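Long-range contacts in argininosuccinate lyase (Chelativorans sp., PDB 6RXA), which acts as an EDDS lyase, a C-N lyase of the aspartase/fumarase superfamily, and probably splits argininosuccinate into fumarate and arginine: residues T9-T15 / A274-T279; T36-F40 / L85-Y91; L129-E133 / W471-T476; A200-G205 / S228-V232; G308-S312 / R324-E328. The protein carries 2 engineered substitutions. All coordinates share one frame; numbering follows the deposited sequence.

Interaction 1: T9-T15 / A274-T279; sequences TRIGRAT and ASFAGT
The guanidinium of R10 binds the 274-279 segment through two backbone carbonyls, a compact example of one arginine fastening two loops at once. R10 NH1 donates to A277 O at 2.7 Å, and R10 NH2 donates to A274 O at 2.9 Å. The same R10 NH2 also reaches back to T15 O within its own loop, at 2.8 Å, while NE is taken by G16 O, so every nitrogen of the group is engaged. A274 O and T15 O both lie in the guanidinium plane, which fixes its rotation. A274 O in turn accepts R10 NH2 and the backbone N-H of A277 from opposite faces of its carbonyl plane. Two bends along the arginine chain, at chi2 (-52°) and chi3 (-65°), fold it back against the turn, where A14 CB rests 3.7 Å above the centre of the R10 guanidinium.

Two waters extend the polar layer: one joins T9 O to T279 N, the other R13 N to T279 OG1. T279 OG1 is also bonded to K286 O, tying this spot to a residue that binds succinate. The methyl T279 CG2 points into the type II' turn of I11-A14, 3.3 Å from I11 O, and packs on I11 CG1 and A14 CB; G12 supplies the positive phi of that turn.

The pair thus joins the N-terminal loop ahead of helix 20-31 to the loop between strand 270-271 and helix 290-301. R10 and F276 both lean on F22 of helix 20-31, F276 also meets helix 329-348, and E387 of a neighbouring subunit bonds to G12 N.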
# COMPACT_ATOMS: atom_id res chain seq x y z
N THR A 9 -30.26 -13.67 12.85
CA THR A 9 -28.97 -14.34 12.96
C THR A 9 -28.80 -15.05 14.30
O THR A 9 -27.85 -15.84 14.44
CB THR A 9 -27.80 -13.38 12.76
OG1 THR A 9 -27.67 -12.51 13.89
CG2 THR A 9 -27.94 -12.58 11.48
N ARG A 10 -29.68 -14.81 15.28
CA ARG A 10 -29.56 -15.40 16.61
C ARG A 10 -30.37 -16.70 16.67
O ARG A 10 -31.47 -16.79 17.21
CB ARG A 10 -29.99 -14.41 17.69
CG ARG A 10 -29.30 -13.07 17.59
CD ARG A 10 -27.79 -13.16 17.53
NE ARG A 10 -27.21 -13.71 18.75
CZ ARG A 10 -25.91 -13.90 18.94
NH1 ARG A 10 -25.04 -13.62 17.97
NH2 ARG A 10 -25.47 -14.40 20.08
N ILE A 11 -29.79 -17.72 16.04
CA ILE A 11 -30.37 -19.05 15.95
C ILE A 11 -29.34 -20.04 16.47
O ILE A 11 -28.14 -19.75 16.50
CB ILE A 11 -30.77 -19.41 14.51
CG1 ILE A 11 -29.55 -19.39 13.58
CG2 ILE A 11 -31.83 -18.45 14.00
CD1 ILE A 11 -29.85 -19.79 12.13
N GLY A 12 -29.81 -21.22 16.86
CA GLY A 12 -28.91 -22.28 17.28
C GLY A 12 -27.96 -21.84 18.38
O GLY A 12 -28.39 -21.28 19.40
N ARG A 13 -26.66 -22.07 18.17
CA ARG A 13 -25.66 -21.73 19.18
C ARG A 13 -25.44 -20.23 19.35
O ARG A 13 -24.72 -19.83 20.27
CB ARG A 13 -24.33 -22.41 18.87
CG ARG A 13 -24.43 -23.93 18.86
CD ARG A 13 -23.05 -24.57 18.87
NE ARG A 13 -22.33 -24.28 20.11
CZ ARG A 13 -21.04 -24.51 20.29
NH1 ARG A 13 -20.31 -25.04 19.32
NH2 ARG A 13 -20.48 -24.22 21.46
N ALA A 14 -26.02 -19.38 18.49
CA ALA A 14 -25.94 -17.93 18.66
C ALA A 14 -27.10 -17.51 19.54
O ALA A 14 -28.14 -17.02 19.08
CB ALA A 14 -25.96 -17.23 17.31
N THR A 15 -26.93 -17.72 20.84
CA THR A 15 -28.00 -17.50 21.79
C THR A 15 -28.00 -16.06 22.27
O THR A 15 -26.97 -15.37 22.29
CB THR A 15 -27.83 -18.43 22.99
OG1 THR A 15 -26.55 -18.19 23.61
CG2 THR A 15 -27.91 -19.89 22.55
N ALA A 274 -21.21 -15.73 24.30
CA ALA A 274 -22.21 -15.94 23.27
C ALA A 274 -22.59 -14.65 22.55
O ALA A 274 -22.88 -14.67 21.35
CB ALA A 274 -23.49 -16.52 23.90
N SER A 275 -22.59 -13.52 23.27
CA SER A 275 -22.99 -12.25 22.69
C SER A 275 -21.98 -11.69 21.71
O SER A 275 -22.26 -10.67 21.07
CB SER A 275 -23.25 -11.23 23.81
OG SER A 275 -22.07 -10.88 24.51
N PHE A 276 -20.81 -12.32 21.58
CA PHE A 276 -19.79 -11.90 20.63
C PHE A 276 -19.51 -12.95 19.57
O PHE A 276 -18.54 -12.82 18.81
CB PHE A 276 -18.51 -11.48 21.37
CG PHE A 276 -18.62 -10.15 22.02
CD1 PHE A 276 -18.47 -8.99 21.27
CD2 PHE A 276 -18.96 -10.03 23.36
CE1 PHE A 276 -18.63 -7.75 21.85
CE2 PHE A 276 -19.11 -8.78 23.93
CZ PHE A 276 -18.95 -7.65 23.18
N ALA A 277 -20.37 -13.96 19.45
CA ALA A 277 -20.21 -15.00 18.46
C ALA A 277 -21.49 -15.13 17.65
O ALA A 277 -22.58 -14.78 18.11
CB ALA A 277 -19.92 -16.35 19.13
N GLY A 278 -21.34 -15.66 16.44
CA GLY A 278 -22.48 -16.01 15.61
C GLY A 278 -22.51 -17.48 15.29
O GLY A 278 -21.81 -18.27 15.93
N THR A 279 -23.31 -17.88 14.32
CA THR A 279 -23.33 -19.28 13.89
C THR A 279 -23.45 -19.31 12.37
O THR A 279 -23.33 -18.28 11.70
CB THR A 279 -24.43 -20.06 14.62
OG1 THR A 279 -24.26 -21.46 14.38
CG2 THR A 279 -25.82 -19.62 14.17
O HOH W 1 -25.15 -15.75 13.66
O HOH W 2 -26.10 -23.16 15.62

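Interaction 2: T36-F40 / L85-Y91; sequences TSAVF and LRTYLPY
F40 and R86 meet in a CH-pi contact where the first turns of helix 35-56 run past the loop that leads into helix 88-99, a case of an arginine using its apolar stem and its charged head on different partners. The methylene R86 CG lies over one face of the F40 ring, 4.1 Å from the centroid and 18° off the ring normal. The arginine chain is extended from CG to NE and crosses the phenylalanine at about a right angle, carrying its guanidinium on to S37. There R86 NH1 donates to S37 OG at 2.9 Å, the oxygen lying in the guanidinium plane, while NH2 bonds to A79 O.

With CG anti to the backbone N (chi1 168°), the F40 ring swings out from its helix until F40 CE1 comes 3.7 Å from Y91 CD2, which sits at the ring's edge. The two ring planes stand at 59°. Trimming F40 to an alanine would probably leave R86 CG without a face to lie on and open a gap beside Y91. Farther out, T36 CG2 packs on T87 CG2 at 3.9 Å, and one water donates to both T36 O and R86 O.

Helix 62-79 flanks the contact: F40 also touches its D76 and A79, Y91 packs on L72 and V75, and the Y91 hydroxyl is bonded to D76.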
# COMPACT_ATOMS: atom_id res chain seq x y z
N THR A 36 -18.30 15.40 3.29
CA THR A 36 -18.97 16.69 3.17
C THR A 36 -19.99 16.90 4.28
O THR A 36 -20.03 17.97 4.91
CB THR A 36 -19.63 16.80 1.80
OG1 THR A 36 -18.60 16.77 0.79
CG2 THR A 36 -20.44 18.08 1.69
N SER A 37 -20.80 15.88 4.57
CA SER A 37 -21.82 16.04 5.60
C SER A 37 -21.22 16.09 6.99
O SER A 37 -21.73 16.81 7.87
CB SER A 37 -22.85 14.92 5.49
OG SER A 37 -23.66 15.11 4.34
N ALA A 38 -20.13 15.35 7.21
CA ALA A 38 -19.49 15.35 8.52
C ALA A 38 -18.81 16.68 8.81
O ALA A 38 -18.81 17.13 9.97
CB ALA A 38 -18.48 14.20 8.61
N VAL A 39 -18.22 17.32 7.80
CA VAL A 39 -17.47 18.55 8.02
C VAL A 39 -18.37 19.77 8.02
O VAL A 39 -18.02 20.78 8.66
CB VAL A 39 -16.38 18.67 6.94
CG1 VAL A 39 -15.66 19.99 7.00
CG2 VAL A 39 -15.38 17.56 7.11
N PHE A 40 -19.53 19.70 7.38
CA PHE A 40 -20.39 20.86 7.24
C PHE A 40 -20.68 21.60 8.55
O PHE A 40 -20.59 22.84 8.56
CB PHE A 40 -21.71 20.45 6.58
CG PHE A 40 -22.75 21.53 6.66
CD1 PHE A 40 -22.60 22.68 5.92
CD2 PHE A 40 -23.85 21.41 7.49
CE1 PHE A 40 -23.53 23.70 5.99
CE2 PHE A 40 -24.78 22.42 7.57
CZ PHE A 40 -24.62 23.57 6.82
N LEU A 85 -26.67 22.27 -0.03
CA LEU A 85 -26.20 23.49 0.60
C LEU A 85 -25.01 23.26 1.52
O LEU A 85 -24.64 24.17 2.27
CB LEU A 85 -27.32 24.12 1.41
CG LEU A 85 -28.52 24.52 0.56
CD1 LEU A 85 -29.60 25.10 1.43
CD2 LEU A 85 -28.09 25.51 -0.52
N ARG A 86 -24.42 22.07 1.51
CA ARG A 86 -23.36 21.72 2.46
C ARG A 86 -21.95 21.98 1.95
O ARG A 86 -21.00 21.71 2.68
CB ARG A 86 -23.52 20.28 2.93
CG ARG A 86 -24.80 20.08 3.70
CD ARG A 86 -25.05 18.62 4.06
NE ARG A 86 -26.40 18.48 4.58
CZ ARG A 86 -27.01 17.32 4.81
NH1 ARG A 86 -26.37 16.18 4.59
NH2 ARG A 86 -28.25 17.32 5.27
N THR A 87 -21.79 22.48 0.72
CA THR A 87 -20.51 22.98 0.22
C THR A 87 -20.58 24.50 0.12
O THR A 87 -21.67 25.09 0.16
CB THR A 87 -20.14 22.36 -1.13
OG1 THR A 87 -21.16 22.61 -2.09
CG2 THR A 87 -19.95 20.84 -0.98
N TYR A 88 -19.41 25.14 0.00
CA TYR A 88 -19.30 26.55 0.36
C TYR A 88 -20.08 27.47 -0.59
O TYR A 88 -20.91 28.26 -0.15
CB TYR A 88 -17.84 27.01 0.47
CG TYR A 88 -17.87 28.47 0.81
CD1 TYR A 88 -18.26 28.87 2.09
CD2 TYR A 88 -17.65 29.44 -0.15
CE1 TYR A 88 -18.39 30.20 2.41
CE2 TYR A 88 -17.78 30.79 0.17
CZ TYR A 88 -18.14 31.15 1.45
OH TYR A 88 -18.29 32.48 1.80
N LEU A 89 -19.77 27.46 -1.88
CA LEU A 89 -20.41 28.43 -2.76
C LEU A 89 -21.93 28.25 -2.78
O LEU A 89 -22.64 29.27 -2.74
CB LEU A 89 -19.79 28.42 -4.16
CG LEU A 89 -18.41 29.08 -4.24
CD1 LEU A 89 -17.81 28.93 -5.64
CD2 LEU A 89 -18.48 30.56 -3.86
N PRO A 90 -22.47 27.03 -2.83
CA PRO A 90 -23.93 26.89 -2.68
C PRO A 90 -24.47 27.47 -1.38
O PRO A 90 -25.55 28.09 -1.37
CB PRO A 90 -24.15 25.37 -2.77
CG PRO A 90 -23.02 24.91 -3.68
CD PRO A 90 -21.83 25.78 -3.27
N TYR A 91 -23.75 27.28 -0.28
CA TYR A 91 -24.18 27.81 1.01
C TYR A 91 -24.17 29.33 1.00
O TYR A 91 -25.12 29.97 1.46
CB TYR A 91 -23.25 27.25 2.09
CG TYR A 91 -23.60 27.68 3.49
CD1 TYR A 91 -23.18 28.91 3.98
CD2 TYR A 91 -24.34 26.85 4.31
CE1 TYR A 91 -23.50 29.31 5.26
CE2 TYR A 91 -24.66 27.24 5.60
CZ TYR A 91 -24.23 28.47 6.07
OH TYR A 91 -24.55 28.88 7.35
O HOH W 3 -18.86 20.45 4.12

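Interaction 3: L129-E133 / W471-T476; sequences LRTIE and WLANAT
L129 and L472 reach each other between two helices by different torsions. In L129, CG is anti to the carbonyl carbon (chi1 -64°), which brings both methyls toward the partner helix; in L472, CG is anti to the backbone N (chi1 177°), and its two methyls divide between L129 and E133. L472 CD1 lies 3.9 Å from L129 CD2, and L472 CD2 lies 3.7 Å from E133 CB, beside the stem of the glutamate.

The result is a clear instance of knobs-into-holes packing. L129 is the knob, seated among W471, L472, A475 and T476. L129 CD2 touches W471 CZ3 at 3.8 Å and A475 CB at 3.9 Å, whereas L129 CD1 lies alongside T476, 3.9 Å from T476 OG1. That hydroxyl is turned back to its own helix, T476 OG1 donating to L472 O at 2.9 Å, so a polar atom can border the leucine without needing a partner across the interface. I132 adds a second apolar prong: I132 CD1 approaches W471 CZ3 to 3.6 Å, the two side chains crossing at about a right angle. A475 CB lies over a face of the same indole, towards its rim, supporting it from within its own helix.

The two segments run nearly antiparallel, at 159°, as neighbours in the long helical bundle of this superfamily, helix 112-147 against helix 451-500. Helix 168-193 closes the groove, with Y190 meeting W471 edge-to-face and touching L129, while Y186 packs on I132; on another flank of helix 112-147, R130 forms a salt bridge to D333 of helix 329-348.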
# COMPACT_ATOMS: atom_id res chain seq x y z
N LEU A 129 -10.40 12.82 19.52
CA LEU A 129 -10.83 12.68 20.90
C LEU A 129 -11.77 11.48 21.07
O LEU A 129 -11.67 10.73 22.05
CB LEU A 129 -11.50 13.96 21.40
CG LEU A 129 -10.56 15.16 21.45
CD1 LEU A 129 -11.28 16.38 21.99
CD2 LEU A 129 -9.32 14.89 22.28
N ARG A 130 -12.68 11.27 20.12
CA ARG A 130 -13.53 10.07 20.12
C ARG A 130 -12.68 8.80 20.13
O ARG A 130 -12.96 7.85 20.87
CB ARG A 130 -14.42 10.13 18.88
CG ARG A 130 -15.38 8.98 18.73
CD ARG A 130 -16.03 9.01 17.35
NE ARG A 130 -17.02 7.95 17.19
CZ ARG A 130 -17.36 7.42 16.02
NH1 ARG A 130 -16.77 7.84 14.89
NH2 ARG A 130 -18.27 6.45 15.98
N THR A 131 -11.63 8.78 19.31
CA THR A 131 -10.76 7.61 19.21
C THR A 131 -9.97 7.41 20.49
O THR A 131 -9.87 6.28 20.99
CB THR A 131 -9.82 7.80 18.01
OG1 THR A 131 -10.58 7.83 16.79
CG2 THR A 131 -8.81 6.68 17.92
N ILE A 132 -9.39 8.48 21.05
CA ILE A 132 -8.67 8.37 22.31
C ILE A 132 -9.58 7.84 23.41
O ILE A 132 -9.18 6.99 24.21
CB ILE A 132 -8.02 9.73 22.67
CG1 ILE A 132 -6.86 9.98 21.69
CG2 ILE A 132 -7.51 9.74 24.10
CD1 ILE A 132 -6.30 11.39 21.71
N GLU A 133 -10.82 8.32 23.47
CA GLU A 133 -11.76 7.81 24.46
C GLU A 133 -11.98 6.31 24.27
O GLU A 133 -12.00 5.55 25.25
CB GLU A 133 -13.07 8.58 24.36
CG GLU A 133 -14.11 8.16 25.37
CD GLU A 133 -15.38 8.98 25.25
OE1 GLU A 133 -15.87 9.16 24.12
OE2 GLU A 133 -15.89 9.44 26.28
N TRP A 471 -5.94 13.86 30.57
CA TRP A 471 -5.60 14.53 29.32
C TRP A 471 -6.83 14.69 28.44
O TRP A 471 -7.08 15.77 27.88
CB TRP A 471 -4.52 13.73 28.58
CG TRP A 471 -4.03 14.41 27.34
CD1 TRP A 471 -2.92 15.17 27.22
CD2 TRP A 471 -4.66 14.40 26.06
NE1 TRP A 471 -2.79 15.64 25.93
CE2 TRP A 471 -3.86 15.18 25.20
CE3 TRP A 471 -5.82 13.80 25.54
CZ2 TRP A 471 -4.18 15.39 23.86
CZ3 TRP A 471 -6.14 14.02 24.20
CH2 TRP A 471 -5.32 14.81 23.38
N LEU A 472 -7.61 13.62 28.31
CA LEU A 472 -8.81 13.67 27.47
C LEU A 472 -9.83 14.65 28.02
O LEU A 472 -10.44 15.41 27.26
CB LEU A 472 -9.42 12.27 27.38
CG LEU A 472 -10.73 12.17 26.60
CD1 LEU A 472 -10.56 12.58 25.15
CD2 LEU A 472 -11.25 10.74 26.69
N ALA A 473 -10.05 14.65 29.33
CA ALA A 473 -11.00 15.58 29.91
C ALA A 473 -10.58 17.03 29.66
O ALA A 473 -11.42 17.88 29.35
CB ALA A 473 -11.12 15.30 31.41
N ASN A 474 -9.28 17.32 29.82
CA ASN A 474 -8.81 18.69 29.61
C ASN A 474 -8.99 19.12 28.16
O ASN A 474 -9.46 20.23 27.89
CB ASN A 474 -7.35 18.80 30.03
CG ASN A 474 -6.75 20.15 29.67
OD1 ASN A 474 -6.91 21.13 30.41
ND2 ASN A 474 -6.08 20.22 28.53
N ALA A 475 -8.61 18.25 27.22
CA ALA A 475 -8.73 18.59 25.80
C ALA A 475 -10.18 18.80 25.41
O ALA A 475 -10.51 19.73 24.67
CB ALA A 475 -8.10 17.51 24.92
N THR A 476 -11.08 17.93 25.91
CA THR A 476 -12.50 18.06 25.62
C THR A 476 -13.07 19.35 26.19
O THR A 476 -13.85 20.05 25.52
CB THR A 476 -13.25 16.84 26.17
OG1 THR A 476 -12.76 15.64 25.54
CG2 THR A 476 -14.73 16.96 25.91

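Interaction 4: A200-G205 / S228-V232; sequences AAATAG and SIEGV
S228 OG, at the start of helix 228-233, lies 2.8 Å from T203 O and close to G447 O of the fourth subunit, and makes a weak hydrogen bond to H170 NE2 of that subunit. Chi1 of 59° sets OG between the backbone N and the carbonyl carbon of S228, turned to the loop.

Around the hydroxyl the contact is made of small groups fitted closely. A200 CB sits 3.3 Å from S228 O and faces G231, whose lack of a side chain leaves that methyl its place. V232 spreads its branches over the loop, V232 CG1 3.6 Å from A201 O and V232 CG2 3.6 Å from T203 OG1. The I229 side chain lies beside that of T203, pointing the same way, with I229 CG1 3.6 Å from T203 OG1. A bond from G205 N to A200 O, 2.9 Å long, closes the loop on itself.

V232 also touches M320, an engineered residue. A202 O accepts from N113 ND2, a side chain that binds succinate and fumarate. Chemically, a fully buried loop with carbonyls facing methyls and a serine hydroxyl set between two chains is consistent with a second shell supporting N113 at a subunit interface.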
# COMPACT_ATOMS: atom_id res chain seq x y z
N ALA A 200 -4.70 32.05 6.18
CA ALA A 200 -3.92 31.77 4.98
C ALA A 200 -4.68 32.16 3.72
O ALA A 200 -4.06 32.37 2.67
CB ALA A 200 -3.59 30.28 4.92
N ALA A 201 -6.00 32.28 3.80
CA ALA A 201 -6.84 32.61 2.65
C ALA A 201 -6.53 31.64 1.51
O ALA A 201 -6.58 30.42 1.74
CB ALA A 201 -6.74 34.10 2.32
N ALA A 202 -6.22 32.11 0.30
CA ALA A 202 -6.01 31.21 -0.82
C ALA A 202 -4.75 30.37 -0.65
O ALA A 202 -4.72 29.22 -1.11
CB ALA A 202 -5.90 32.02 -2.11
N THR A 203 -3.73 30.93 0.00
CA THR A 203 -2.40 30.34 0.11
C THR A 203 -1.35 31.39 0.46
O THR A 203 -0.20 31.04 0.75
CB THR A 203 -1.96 29.66 -1.19
OG1 THR A 203 -0.67 29.05 -1.01
CG2 THR A 203 -1.90 30.68 -2.34
N ALA A 204 -1.70 32.68 0.41
CA ALA A 204 -0.72 33.76 0.59
C ALA A 204 -1.16 34.80 1.61
O ALA A 204 -0.62 35.90 1.65
CB ALA A 204 -0.40 34.44 -0.75
N GLY A 205 -2.14 34.48 2.45
CA GLY A 205 -2.65 35.49 3.34
C GLY A 205 -3.49 36.52 2.61
O GLY A 205 -4.08 36.25 1.56
N SER A 228 1.37 30.63 5.42
CA SER A 228 0.11 30.55 4.69
C SER A 228 0.09 29.43 3.66
O SER A 228 -0.98 28.84 3.42
CB SER A 228 -0.21 31.88 4.02
OG SER A 228 0.81 32.24 3.11
N ILE A 229 1.23 29.11 3.04
CA ILE A 229 1.27 27.96 2.14
C ILE A 229 1.08 26.68 2.94
O ILE A 229 0.28 25.81 2.58
CB ILE A 229 2.57 27.93 1.32
CG1 ILE A 229 2.63 29.10 0.35
CG2 ILE A 229 2.70 26.60 0.57
CD1 ILE A 229 4.05 29.43 -0.07
N GLU A 230 1.80 26.54 4.05
CA GLU A 230 1.61 25.37 4.90
C GLU A 230 0.16 25.27 5.37
O GLU A 230 -0.37 24.17 5.50
CB GLU A 230 2.59 25.42 6.07
CG GLU A 230 2.52 24.23 7.03
CD GLU A 230 2.97 22.91 6.43
OE1 GLU A 230 3.18 22.81 5.19
OE2 GLU A 230 3.11 21.95 7.21
N GLY A 231 -0.49 26.42 5.58
CA GLY A 231 -1.88 26.40 6.02
C GLY A 231 -2.83 25.73 5.04
O GLY A 231 -3.79 25.09 5.45
N VAL A 232 -2.58 25.89 3.74
CA VAL A 232 -3.45 25.27 2.74
C VAL A 232 -2.88 24.02 2.09
O VAL A 232 -3.64 23.12 1.68
CB VAL A 232 -3.92 26.28 1.65
CG1 VAL A 232 -4.70 27.43 2.30
CG2 VAL A 232 -2.75 26.78 0.80

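Interaction 5: G308-S312 / R324-E328; sequences GILTS and RVELE
Hydrogen bonding centres on S312, whose hydroxyl both accepts and donates. V325 N donates a hydrogen bond to S312 OG at 3.0 Å, almost straight at 171°, and S312 OG donates one to I309 O at 2.8 Å, one turn back in the helix. Chi1 of 77° keeps OG close to the helix backbone, where it can serve both. Were S312 a valine, the buried V325 N-H would probably lose its acceptor and the chain at R324 be freed to drift from the helix.

This is a helix-to-helix connection folded back on itself: the extended residues leading into helix 329-348 run back past the last turns of the short helix 303-314, in the helical bundle of the superfamily.

Van der Waals packing flanks the bond. V325 CG2 lies 3.6 Å from G308 O, and G308, with no side chain, lets the valine settle close. I309 CG1 lies 3.5 Å from V325 O and makes an apolar contact with V325 CG1 at 4.0 Å, with CD1 continuing towards L327 CB.

The buried R324 leads its guanidinium away from the helix, to a hydrogen bond from NH1 to V232 O and a cation-pi contact with W235. F300 of the third subunit packs on both S312 and V325.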
# COMPACT_ATOMS: atom_id res chain seq x y z
N GLY A 308 -3.66 5.59 0.03
CA GLY A 308 -4.21 6.58 -0.88
C GLY A 308 -3.76 7.99 -0.55
O GLY A 308 -3.43 8.78 -1.44
N ILE A 309 -3.76 8.33 0.75
CA ILE A 309 -3.35 9.67 1.16
C ILE A 309 -1.89 9.90 0.80
O ILE A 309 -1.54 10.91 0.17
CB ILE A 309 -3.60 9.86 2.67
CG1 ILE A 309 -5.09 9.87 2.98
CG2 ILE A 309 -2.99 11.17 3.12
CD1 ILE A 309 -5.41 9.56 4.45
N LEU A 310 -1.01 8.97 1.17
CA LEU A 310 0.41 9.14 0.88
C LEU A 310 0.69 9.14 -0.62
O LEU A 310 1.54 9.90 -1.09
CB LEU A 310 1.25 8.06 1.56
CG LEU A 310 1.50 8.28 3.05
CD1 LEU A 310 2.04 6.99 3.67
CD2 LEU A 310 2.42 9.44 3.33
N THR A 311 -0.00 8.30 -1.39
CA THR A 311 0.16 8.35 -2.84
C THR A 311 -0.17 9.74 -3.36
O THR A 311 0.55 10.30 -4.20
CB THR A 311 -0.73 7.30 -3.52
OG1 THR A 311 -0.24 6.00 -3.19
CG2 THR A 311 -0.70 7.45 -5.02
N SER A 312 -1.28 10.31 -2.89
CA SER A 312 -1.71 11.62 -3.39
C SER A 312 -0.68 12.70 -3.05
O SER A 312 -0.43 13.60 -3.87
CB SER A 312 -3.11 11.97 -2.88
OG SER A 312 -3.14 12.41 -1.54
N ARG A 324 -5.76 15.71 -3.46
CA ARG A 324 -5.36 15.00 -2.25
C ARG A 324 -6.49 14.12 -1.74
O ARG A 324 -7.66 14.52 -1.73
CB ARG A 324 -4.96 16.01 -1.18
CG ARG A 324 -3.67 16.78 -1.53
CD ARG A 324 -3.36 17.89 -0.54
NE ARG A 324 -4.42 18.90 -0.56
CZ ARG A 324 -4.41 20.04 0.13
NH1 ARG A 324 -3.39 20.36 0.91
NH2 ARG A 324 -5.44 20.86 0.04
N VAL A 325 -6.14 12.91 -1.33
CA VAL A 325 -7.08 11.96 -0.74
C VAL A 325 -7.28 12.28 0.73
O VAL A 325 -6.35 12.72 1.44
CB VAL A 325 -6.57 10.52 -0.98
CG1 VAL A 325 -7.40 9.48 -0.25
CG2 VAL A 325 -6.57 10.23 -2.48
N GLU A 326 -8.51 12.08 1.20
CA GLU A 326 -8.94 12.44 2.53
C GLU A 326 -9.07 11.21 3.41
O GLU A 326 -9.16 10.07 2.93
CB GLU A 326 -10.30 13.16 2.45
CG GLU A 326 -10.23 14.51 1.75
CD GLU A 326 -11.43 14.80 0.84
OE1 GLU A 326 -11.91 13.88 0.15
OE2 GLU A 326 -11.88 15.96 0.82
N LEU A 327 -9.09 11.44 4.73
CA LEU A 327 -9.48 10.42 5.70
C LEU A 327 -10.97 10.59 5.97
O LEU A 327 -11.40 11.64 6.45
CB LEU A 327 -8.70 10.57 7.00
CG LEU A 327 -8.98 9.50 8.06
CD1 LEU A 327 -8.74 8.08 7.54
CD2 LEU A 327 -8.11 9.77 9.32
N GLU A 328 -11.74 9.58 5.63
CA GLU A 328 -13.19 9.72 5.58
C GLU A 328 -13.88 9.18 6.81
O GLU A 328 -13.37 8.29 7.51
CB GLU A 328 -13.72 9.01 4.33
CG GLU A 328 -13.03 9.52 3.07
CD GLU A 328 -13.87 9.43 1.84
OE1 GLU A 328 -13.41 8.83 0.85
OE2 GLU A 328 -15.00 9.97 1.85

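In chain order of their first segments the contacts run 1 to 5, but their closures differ. Interaction 1 spans a loop that contains interactions 2 and 4; interaction 3 crosses it by pairing helix 112-147 with the distant helix 451-500; interaction 5 follows interaction 1, and both 4 and 5 fall within the long span of interaction 3. Interactions 1 and 4 are farthest apart, their centres 54 Å from each other. Only interactions 4 and 5 touch, where R324 NH1 lies 2.9 Å from V232 O, probably hydrogen-bonded. Interaction 3 stays within the chain, while the other four lie where subunits meet: all four reach the third subunit, and 2, 4 and 5 the fourth.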